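Local coordinates for protein SusD homolog (Bacteroides thetaiotaomicron VPI-5482, PDB 3FDH) that probably binds glycans at the cell surface for uptake across the outer membrane, as SusD does, at residues Leu422-Ala427 / Thr432-Asp437; Lys202-Met207 / Leu331-His336; Ser73-Ser78 / Leu462-Gly467. All coordinates share one frame; numbering follows the deposited sequence.

Contact 1. Residues Leu422-Ala427 / Thr432-Asp437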
loop_
_atom_site.group_PDB
_atom_site.type_symbol
_atom_site.label_atom_id
_atom_site.label_comp_id
_atom_site.label_asym_id
_atom_site.label_seq_id
_atom_site.Cartn_x
_atom_site.Cartn_y
_atom_site.Cartn_z
ATOM N N LEU A 422 5.581 4.540 10.121
ATOM C CA LEU A 422 6.457 3.487 10.634
ATOM C C LEU A 422 5.803 2.102 10.642
ATOM O O LEU A 422 6.469 1.087 10.400
ATOM C CB LEU A 422 6.957 3.832 12.060
ATOM C CG LEU A 422 7.865 5.075 12.057
ATOM C CD1 LEU A 422 8.224 5.390 13.525
ATOM C CD2 LEU A 422 9.147 4.845 11.243
ATOM N N ALA A 423 4.495 2.072 10.900
ATOM C CA ALA A 423 3.727 0.804 10.892
ATOM C C ALA A 423 3.586 0.138 9.536
ATOM O O ALA A 423 3.488 -1.066 9.407
ATOM C CB ALA A 423 2.331 1.019 11.452
HETATM N N MSE A 424 3.576 0.977 8.527
HETATM C CA MSE A 424 3.261 0.587 7.135
HETATM C C MSE A 424 4.492 0.226 6.276
HETATM O O MSE A 424 4.424 -0.142 5.113
HETATM C CB MSE A 424 2.267 1.586 6.554
HETATM C CG MSE A 424 0.962 1.495 7.225
HETATM SE SE MSE A 424 -0.465 2.618 6.610
HETATM C CE MSE A 424 -0.909 1.795 4.895
ATOM N N TRP A 425 5.603 0.191 6.986
ATOM C CA TRP A 425 6.884 -0.355 6.485
ATOM C C TRP A 425 6.839 -1.863 6.728
ATOM O O TRP A 425 6.573 -2.328 7.820
ATOM C CB TRP A 425 8.033 0.207 7.309
ATOM C CG TRP A 425 9.358 -0.369 7.032
ATOM C CD1 TRP A 425 9.923 -0.557 5.801
ATOM C CD2 TRP A 425 10.350 -0.750 7.987
ATOM N NE1 TRP A 425 11.192 -1.066 5.910
ATOM C CE2 TRP A 425 11.471 -1.225 7.251
ATOM C CE3 TRP A 425 10.408 -0.753 9.403
ATOM C CZ2 TRP A 425 12.623 -1.657 7.867
ATOM C CZ3 TRP A 425 11.532 -1.237 10.002
ATOM C CH2 TRP A 425 12.647 -1.655 9.239
ATOM N N GLY A 426 7.137 -2.612 5.700
ATOM C CA GLY A 426 7.155 -4.055 5.740
ATOM C C GLY A 426 7.152 -4.780 4.410
ATOM O O GLY A 426 7.540 -4.211 3.365
ATOM N N ALA A 427 6.685 -6.016 4.468
ATOM C CA ALA A 427 6.548 -6.926 3.306
ATOM C C ALA A 427 5.083 -7.073 2.940
ATOM O O ALA A 427 4.683 -7.943 2.137
ATOM C CB ALA A 427 7.153 -8.341 3.675
ATOM N N THR A 432 2.566 1.399 -0.964
ATOM C CA THR A 432 1.663 1.967 -1.971
ATOM C C THR A 432 0.779 3.018 -1.283
ATOM O O THR A 432 0.685 4.190 -1.664
ATOM C CB THR A 432 0.789 0.829 -2.567
ATOM O OG1 THR A 432 1.610 -0.017 -3.393
ATOM C CG2 THR A 432 -0.348 1.359 -3.399
ATOM N N GLU A 433 0.136 2.587 -0.224
ATOM C CA GLU A 433 -0.769 3.472 0.526
ATOM C C GLU A 433 0.005 4.573 1.284
ATOM O O GLU A 433 -0.458 5.689 1.405
ATOM C CB GLU A 433 -1.685 2.637 1.426
ATOM C CG GLU A 433 -2.706 3.405 2.230
ATOM C CD GLU A 433 -3.735 4.137 1.381
ATOM O OE1 GLU A 433 -3.826 3.898 0.177
ATOM O OE2 GLU A 433 -4.493 4.936 1.962
ATOM N N THR A 434 1.191 4.268 1.780
ATOM C CA THR A 434 1.979 5.294 2.506
ATOM C C THR A 434 2.348 6.451 1.625
ATOM O O THR A 434 2.365 7.609 2.044
ATOM C CB THR A 434 3.192 4.741 3.095
ATOM O OG1 THR A 434 2.774 3.855 4.140
ATOM C CG2 THR A 434 4.065 5.870 3.684
ATOM N N TYR A 435 2.535 6.096 0.370
ATOM C CA TYR A 435 2.865 7.079 -0.675
ATOM C C TYR A 435 1.663 8.000 -1.008
ATOM O O TYR A 435 1.828 9.196 -1.242
ATOM C CB TYR A 435 3.368 6.342 -1.889
ATOM C CG TYR A 435 3.614 7.204 -3.081
ATOM C CD1 TYR A 435 4.710 8.083 -3.125
ATOM C CD2 TYR A 435 2.817 7.090 -4.194
ATOM C CE1 TYR A 435 4.937 8.865 -4.229
ATOM C CE2 TYR A 435 3.047 7.843 -5.297
ATOM C CZ TYR A 435 4.112 8.721 -5.327
ATOM O OH TYR A 435 4.286 9.425 -6.474
ATOM N N ASN A 436 0.467 7.446 -0.945
ATOM C CA ASN A 436 -0.760 8.236 -1.033
ATOM C C ASN A 436 -0.835 9.177 0.158
ATOM O O ASN A 436 -1.069 10.355 -0.009
ATOM C CB ASN A 436 -2.013 7.379 -1.062
ATOM C CG ASN A 436 -2.139 6.569 -2.326
ATOM O OD1 ASN A 436 -1.756 7.044 -3.410
ATOM N ND2 ASN A 436 -2.666 5.330 -2.201
ATOM N N ASP A 437 -0.630 8.660 1.373
ATOM C CA ASP A 437 -0.711 9.513 2.552
ATOM C C ASP A 437 0.296 10.648 2.478
ATOM O O ASP A 437 0.028 11.790 2.844
ATOM C CB ASP A 437 -0.416 8.738 3.840
ATOM C CG ASP A 437 -1.606 7.854 4.344
ATOM O OD1 ASP A 437 -2.775 8.293 4.309
ATOM O OD2 ASP A 437 -1.342 6.767 4.905
#
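Met424, just past the end of helix 412-423, packs its side chain against Glu433 and Thr434 in the first turns of helix 431-443, a small, buried and largely apolar contact within the helix-rich SusD-like fold. It covers 142 Å² summed over both segments, and the nearest pair of CA atoms, Met424 and Thr434, is 6.7 Å apart. The selenomethionine touches at two points. Its root lies against a hydroxyl, with Met424 CB 3.4 Å from Thr434 OG1. Its methyl end reaches the aliphatic part of the glutamate, Met424 CE to Glu433 CG being 3.6 Å. The chain is extended at chi2 and bends at chi3 (72°), which swings CE round toward helix 431-443. Glu433 bends too, at chi2 (64°), carrying its carboxylate away from the methyl while CB and CG stay behind as the apolar surface. That carboxylate pairs with Arg208 through OE2, and Glu433 OE1 accepts from Asn436 ND2 (3.0 Å), which comes from above the carboxylate plane. Thr434 OG1 bonds to Tyr51 OH and Glu430 O. Both polar groups beside Met424 therefore have partners of their own, so what holds the two segments together here is van der Waals packing; no hydrogen bond links them.

Contact 2. Residues Lys202-Met207 / Leu331-His336; sequences KARYTM and LLMSYH
The guanidinium of Arg204, on helix 191-208, meets Leu332 O and Met333 CG obliquely. A second flat group, the ring of His336, has Ser334 OG over the centre of one face, 3.1 Å above the plane. Within the guanidinium NH2 does most of the touching: Arg204 NH2 lies 3.1 Å from Leu332 O in a weak hydrogen bond bent to 128°, and 3.7 Å from Met333 CG. The arginine chain runs out extended, CG anti to the backbone N (chi1 168°), and bends at chi3, while the selenomethionine stays extended and runs alongside it with the opposite sense. Water 1 adds an indirect link, accepting weakly from Arg204 NH2 and donating to Leu331 O at 2.9 Å.

Backbone hydrogen bonds tie both Leu332 and Met333 to Ala238, two residues set against one, as in a classic beta bulge. Ser334 follows as N-cap of helix 335-348, its OG accepting from Glu337 N. The contact thus joins helix 191-208 to the point where a strand passes into a helix. Arg204 NH2 also forms a salt bridge with Glu337; Tyr118 OH bonds to Leu332 O.

With a bent hydrogen bond and a weak water bond as its polar links, the contact probably owes its charge balance chiefly to Glu337, with a long, weak ion pair from Arg204 NE to Glu433 adding to it; Glu337 would stabilise the positive guanidinium in these buried surroundings. Leu332 O and the water then serve as secondary acceptors, and the Met333 methylene groups supply the apolar flank.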
loop_
_atom_site.group_PDB
_atom_site.type_symbol
_atom_site.label_atom_id
_atom_site.label_comp_id
_atom_site.label_asym_id
_atom_site.label_seq_id
_atom_site.Cartn_x
_atom_site.Cartn_y
_atom_site.Cartn_z
ATOM N N LYS A 202 -14.178 2.702 2.223
ATOM C CA LYS A 202 -14.876 3.968 2.278
ATOM C C LYS A 202 -14.158 4.920 3.220
ATOM O O LYS A 202 -14.091 6.110 2.990
ATOM C CB LYS A 202 -16.359 3.824 2.675
ATOM C CG LYS A 202 -17.207 3.281 1.497
ATOM C CD LYS A 202 -18.708 3.392 1.668
ATOM C CE LYS A 202 -19.168 4.786 1.418
ATOM N NZ LYS A 202 -20.634 4.895 1.363
ATOM N N ALA A 203 -13.589 4.397 4.275
ATOM C CA ALA A 203 -12.851 5.248 5.209
ATOM C C ALA A 203 -11.586 5.735 4.523
ATOM O O ALA A 203 -11.270 6.933 4.512
ATOM C CB ALA A 203 -12.534 4.510 6.485
ATOM N N ARG A 204 -10.849 4.799 3.925
ATOM C CA ARG A 204 -9.580 5.151 3.262
ATOM C C ARG A 204 -9.792 6.225 2.227
ATOM O O ARG A 204 -9.046 7.207 2.126
ATOM C CB ARG A 204 -8.963 3.920 2.574
ATOM C CG ARG A 204 -7.799 4.240 1.629
ATOM C CD ARG A 204 -7.328 2.982 0.864
ATOM N NE ARG A 204 -6.471 2.063 1.640
ATOM C CZ ARG A 204 -5.885 1.000 1.098
ATOM N NH1 ARG A 204 -6.085 0.704 -0.180
ATOM N NH2 ARG A 204 -5.075 0.253 1.803
ATOM N N TYR A 205 -10.846 6.055 1.460
ATOM C CA TYR A 205 -11.100 6.935 0.295
ATOM C C TYR A 205 -11.733 8.263 0.682
ATOM O O TYR A 205 -11.545 9.265 0.006
ATOM C CB TYR A 205 -11.929 6.245 -0.788
ATOM C CG TYR A 205 -11.308 4.956 -1.312
ATOM C CD1 TYR A 205 -9.940 4.851 -1.563
ATOM C CD2 TYR A 205 -12.107 3.865 -1.618
ATOM C CE1 TYR A 205 -9.398 3.664 -2.048
ATOM C CE2 TYR A 205 -11.579 2.683 -2.126
ATOM C CZ TYR A 205 -10.235 2.573 -2.322
ATOM O OH TYR A 205 -9.751 1.376 -2.806
ATOM N N THR A 206 -12.464 8.256 1.794
ATOM C CA THR A 206 -13.029 9.494 2.317
ATOM C C THR A 206 -11.885 10.395 2.789
ATOM O O THR A 206 -11.813 11.597 2.457
ATOM C CB THR A 206 -14.071 9.241 3.425
ATOM O OG1 THR A 206 -15.164 8.488 2.861
ATOM C CG2 THR A 206 -14.590 10.581 4.014
HETATM N N MSE A 207 -10.971 9.808 3.544
HETATM C CA MSE A 207 -9.831 10.590 4.038
HETATM C C MSE A 207 -8.957 11.011 2.866
HETATM O O MSE A 207 -8.368 12.098 2.853
HETATM C CB MSE A 207 -9.022 9.807 5.069
HETATM C CG MSE A 207 -7.941 10.666 5.693
HETATM SE SE MSE A 207 -8.637 11.985 6.863
HETATM C CE MSE A 207 -8.882 10.675 8.178
ATOM N N LEU A 331 -1.339 -7.393 2.401
ATOM C CA LEU A 331 -2.441 -6.688 3.067
ATOM C C LEU A 331 -3.053 -5.632 2.103
ATOM O O LEU A 331 -2.469 -4.574 1.824
ATOM C CB LEU A 331 -1.965 -6.089 4.408
ATOM C CG LEU A 331 -1.399 -7.093 5.412
ATOM C CD1 LEU A 331 -0.999 -6.379 6.730
ATOM C CD2 LEU A 331 -2.352 -8.221 5.612
ATOM N N LEU A 332 -4.227 -5.971 1.557
ATOM C CA LEU A 332 -4.988 -5.055 0.689
ATOM C C LEU A 332 -5.451 -3.903 1.554
ATOM O O LEU A 332 -5.555 -2.767 1.094
ATOM C CB LEU A 332 -6.133 -5.712 -0.045
ATOM C CG LEU A 332 -5.730 -6.670 -1.171
ATOM C CD1 LEU A 332 -6.980 -7.206 -1.922
ATOM C CD2 LEU A 332 -4.791 -6.012 -2.171
HETATM N N MSE A 333 -5.713 -4.213 2.821
HETATM C CA MSE A 333 -5.982 -3.158 3.791
HETATM C C MSE A 333 -5.906 -3.746 5.162
HETATM O O MSE A 333 -6.621 -4.717 5.477
HETATM C CB MSE A 333 -7.309 -2.434 3.534
HETATM C CG MSE A 333 -7.378 -1.095 4.329
HETATM SE SE MSE A 333 -9.135 -0.262 4.386
HETATM C CE MSE A 333 -8.728 0.989 5.810
ATOM N N SER A 334 -4.989 -3.179 5.949
ATOM C CA SER A 334 -4.722 -3.660 7.301
ATOM C C SER A 334 -5.583 -3.070 8.396
ATOM O O SER A 334 -6.158 -1.984 8.296
ATOM C CB SER A 334 -3.270 -3.454 7.647
ATOM O OG SER A 334 -2.960 -2.075 7.722
ATOM N N TYR A 335 -5.665 -3.845 9.479
ATOM C CA TYR A 335 -6.357 -3.377 10.639
ATOM C C TYR A 335 -5.638 -2.157 11.184
ATOM O O TYR A 335 -6.270 -1.175 11.581
ATOM C CB TYR A 335 -6.438 -4.463 11.697
ATOM C CG TYR A 335 -7.008 -4.025 13.036
ATOM C CD1 TYR A 335 -8.321 -3.615 13.178
ATOM C CD2 TYR A 335 -6.215 -4.058 14.185
ATOM C CE1 TYR A 335 -8.806 -3.209 14.412
ATOM C CE2 TYR A 335 -6.706 -3.690 15.417
ATOM C CZ TYR A 335 -7.986 -3.270 15.532
ATOM O OH TYR A 335 -8.443 -2.926 16.794
ATOM N N HIS A 336 -4.309 -2.182 11.135
ATOM C CA HIS A 336 -3.540 -1.049 11.678
ATOM C C HIS A 336 -3.828 0.194 10.874
ATOM O O HIS A 336 -3.986 1.259 11.448
ATOM C CB HIS A 336 -2.012 -1.278 11.903
ATOM C CG HIS A 336 -1.271 -1.856 10.747
ATOM N ND1 HIS A 336 -1.206 -3.223 10.516
ATOM C CD2 HIS A 336 -0.527 -1.263 9.777
ATOM C CE1 HIS A 336 -0.468 -3.433 9.434
ATOM N NE2 HIS A 336 -0.067 -2.258 8.957
HETATM O O HOH W 1 -2.607 -1.721 1.893
#

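Contact 3. Residues Ser73-Ser78 / Leu462-Gly467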
loop_
_atom_site.group_PDB
_atom_site.type_symbol
_atom_site.label_atom_id
_atom_site.label_comp_id
_atom_site.label_asym_id
_atom_site.label_seq_id
_atom_site.Cartn_x
_atom_site.Cartn_y
_atom_site.Cartn_z
ATOM N N SER A 73 7.580 3.867 -19.778
ATOM C CA SER A 73 7.833 2.413 -19.749
ATOM C C SER A 73 7.804 1.825 -18.392
ATOM O O SER A 73 7.510 0.652 -18.205
ATOM C CB SER A 73 9.239 2.084 -20.224
ATOM O OG SER A 73 9.393 2.495 -21.530
ATOM N N THR A 74 8.117 2.674 -17.430
ATOM C CA THR A 74 8.384 2.201 -16.095
ATOM C C THR A 74 7.258 1.441 -15.454
ATOM O O THR A 74 7.494 0.399 -14.819
ATOM C CB THR A 74 8.817 3.359 -15.224
ATOM O OG1 THR A 74 9.958 3.961 -15.835
ATOM C CG2 THR A 74 9.140 2.910 -13.866
ATOM N N PHE A 75 6.054 1.979 -15.565
ATOM C CA PHE A 75 4.883 1.335 -14.926
ATOM C C PHE A 75 3.929 0.796 -15.937
ATOM O O PHE A 75 2.770 0.594 -15.642
ATOM C CB PHE A 75 4.173 2.311 -13.999
ATOM C CG PHE A 75 5.067 2.773 -12.865
ATOM C CD1 PHE A 75 5.397 1.885 -11.872
ATOM C CD2 PHE A 75 5.628 4.053 -12.844
ATOM C CE1 PHE A 75 6.230 2.240 -10.859
ATOM C CE2 PHE A 75 6.488 4.428 -11.833
ATOM C CZ PHE A 75 6.794 3.519 -10.835
ATOM N N ASN A 76 4.426 0.548 -17.136
ATOM C CA ASN A 76 3.550 0.021 -18.202
ATOM C C ASN A 76 2.896 -1.297 -17.831
ATOM O O ASN A 76 1.693 -1.505 -18.016
ATOM C CB ASN A 76 4.277 -0.152 -19.523
ATOM C CG ASN A 76 3.305 -0.292 -20.682
ATOM O OD1 ASN A 76 2.370 0.490 -20.807
ATOM N ND2 ASN A 76 3.502 -1.305 -21.510
ATOM N N ASN A 77 3.693 -2.200 -17.282
ATOM C CA ASN A 77 3.170 -3.497 -16.863
ATOM C C ASN A 77 2.120 -3.373 -15.765
ATOM O O ASN A 77 1.050 -4.002 -15.826
ATOM C CB ASN A 77 4.276 -4.424 -16.381
ATOM C CG ASN A 77 5.109 -4.973 -17.506
ATOM O OD1 ASN A 77 4.700 -4.971 -18.669
ATOM N ND2 ASN A 77 6.305 -5.460 -17.163
ATOM N N SER A 78 2.430 -2.548 -14.767
ATOM C CA SER A 78 1.520 -2.334 -13.650
ATOM C C SER A 78 0.228 -1.744 -14.140
ATOM O O SER A 78 -0.849 -2.139 -13.751
ATOM C CB SER A 78 2.110 -1.392 -12.624
ATOM O OG SER A 78 3.217 -2.019 -12.020
ATOM N N LEU A 462 5.329 13.182 -7.945
ATOM C CA LEU A 462 3.991 13.481 -7.391
ATOM C C LEU A 462 2.967 12.477 -7.867
ATOM O O LEU A 462 1.821 12.458 -7.412
ATOM C CB LEU A 462 3.540 14.865 -7.836
ATOM C CG LEU A 462 4.473 16.001 -7.456
ATOM C CD1 LEU A 462 3.984 17.322 -8.018
ATOM C CD2 LEU A 462 4.517 16.133 -6.012
ATOM N N ARG A 463 3.421 11.657 -8.802
ATOM C CA ARG A 463 2.576 10.644 -9.447
ATOM C C ARG A 463 3.432 9.715 -10.269
ATOM O O ARG A 463 4.634 9.968 -10.417
ATOM C CB ARG A 463 1.577 11.341 -10.391
ATOM C CG ARG A 463 2.202 12.106 -11.530
ATOM C CD ARG A 463 1.304 13.275 -11.940
ATOM N NE ARG A 463 0.057 12.856 -12.574
ATOM C CZ ARG A 463 -1.026 13.606 -12.707
ATOM N NH1 ARG A 463 -1.074 14.833 -12.202
ATOM N NH2 ARG A 463 -2.079 13.098 -13.332
ATOM N N TYR A 464 2.790 8.687 -10.839
ATOM C CA TYR A 464 3.456 7.720 -11.734
ATOM C C TYR A 464 3.133 8.104 -13.175
ATOM O O TYR A 464 1.998 8.514 -13.463
ATOM C CB TYR A 464 2.989 6.299 -11.528
ATOM C CG TYR A 464 3.520 5.710 -10.221
ATOM C CD1 TYR A 464 4.004 6.546 -9.255
ATOM C CD2 TYR A 464 3.500 4.352 -9.995
ATOM C CE1 TYR A 464 4.465 6.016 -8.043
ATOM C CE2 TYR A 464 3.948 3.846 -8.836
ATOM C CZ TYR A 464 4.427 4.656 -7.878
ATOM O OH TYR A 464 4.856 4.026 -6.707
ATOM N N PRO A 465 4.096 7.904 -14.097
ATOM C CA PRO A 465 3.782 8.209 -15.478
ATOM C C PRO A 465 2.852 7.186 -16.147
ATOM O O PRO A 465 2.868 5.983 -15.841
ATOM C CB PRO A 465 5.166 8.172 -16.160
ATOM C CG PRO A 465 5.980 7.241 -15.307
ATOM C CD PRO A 465 5.526 7.555 -13.922
ATOM N N TYR A 466 2.044 7.687 -17.058
ATOM C CA TYR A 466 1.127 6.832 -17.834
ATOM C C TYR A 466 1.897 5.771 -18.622
ATOM O O TYR A 466 3.032 5.992 -19.101
ATOM C CB TYR A 466 0.279 7.647 -18.819
ATOM C CG TYR A 466 -0.617 8.711 -18.188
ATOM C CD1 TYR A 466 -1.732 8.356 -17.444
ATOM C CD2 TYR A 466 -0.338 10.066 -18.346
ATOM C CE1 TYR A 466 -2.550 9.335 -16.842
ATOM C CE2 TYR A 466 -1.162 11.053 -17.768
ATOM C CZ TYR A 466 -2.268 10.679 -17.039
ATOM O OH TYR A 466 -3.059 11.644 -16.468
ATOM N N GLY A 467 1.238 4.634 -18.800
ATOM C CA GLY A 467 1.822 3.498 -19.508
ATOM C C GLY A 467 1.957 3.786 -20.964
ATOM O O GLY A 467 1.077 4.372 -21.579
HETATM O O HOH W 2 4.524 3.988 -16.862
#
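An offset aromatic stack between Phe75 and Tyr464 joins the start of helix 76-95 to the loop before helix 468-473 in this SusD-like fold. The ring centroids are 4.0 Å apart and the planes are inclined by 19°. Tyr464 CD2 sits over the centre of the Phe75 ring, while Phe75 CZ lies over the tyrosine ring toward its rim. Both aromatics place CG anti to their carbonyl carbon (chi1 -62° for Phe75, -73° for Tyr464), and the two side chains cross at about a right angle even though their rings are nearly parallel. Thr74 CG2 lies over the opposite face of Phe75, toward its rim. Pro465 approaches in the ring plane, its CD 3.7 Å from Phe75 CD2 at the edge.

Water 2 ties the backbones together, accepting from Phe75 N and donating to Pro465 O, both at 2.8 Å. Tyr464 OH bonds to Ile41 O, and the rings of Phe126 and Tyr44 make edge-to-face contacts with Tyr464 and Phe75 respectively. Asn76 has CG anti to the backbone N, which turns its amide toward the N-cap residue Gly467. Asn76 OD1 accepts from Ser469 N, in the first turn of helix 468-473, and lies 3.3 Å from Gly467 CA.

Overall arrangement
Contacts 1 and 2 lie closest, with centres about 12 Å apart, and they touch: Arg204 NE of contact 2 approaches Glu433 OE2 of contact 1 at 3.5 Å, a long, weak ion pair, and Met424 CG packs on His336 CD2 at 4.0 Å. Contact 3 is more peripheral, centred about 16 Å from the middle of the chain against 6 Å for contact 1. The centres of contacts 1 and 3 are about 19 Å apart, yet Tyr435 spans the interval, its CE2 3.6 Å from Tyr464 CE1. Contacts 2 and 3 do not meet; their nearest atoms are about 13 Å apart. In sequence, the loop closed by contact 3 encloses both others, which follow one another.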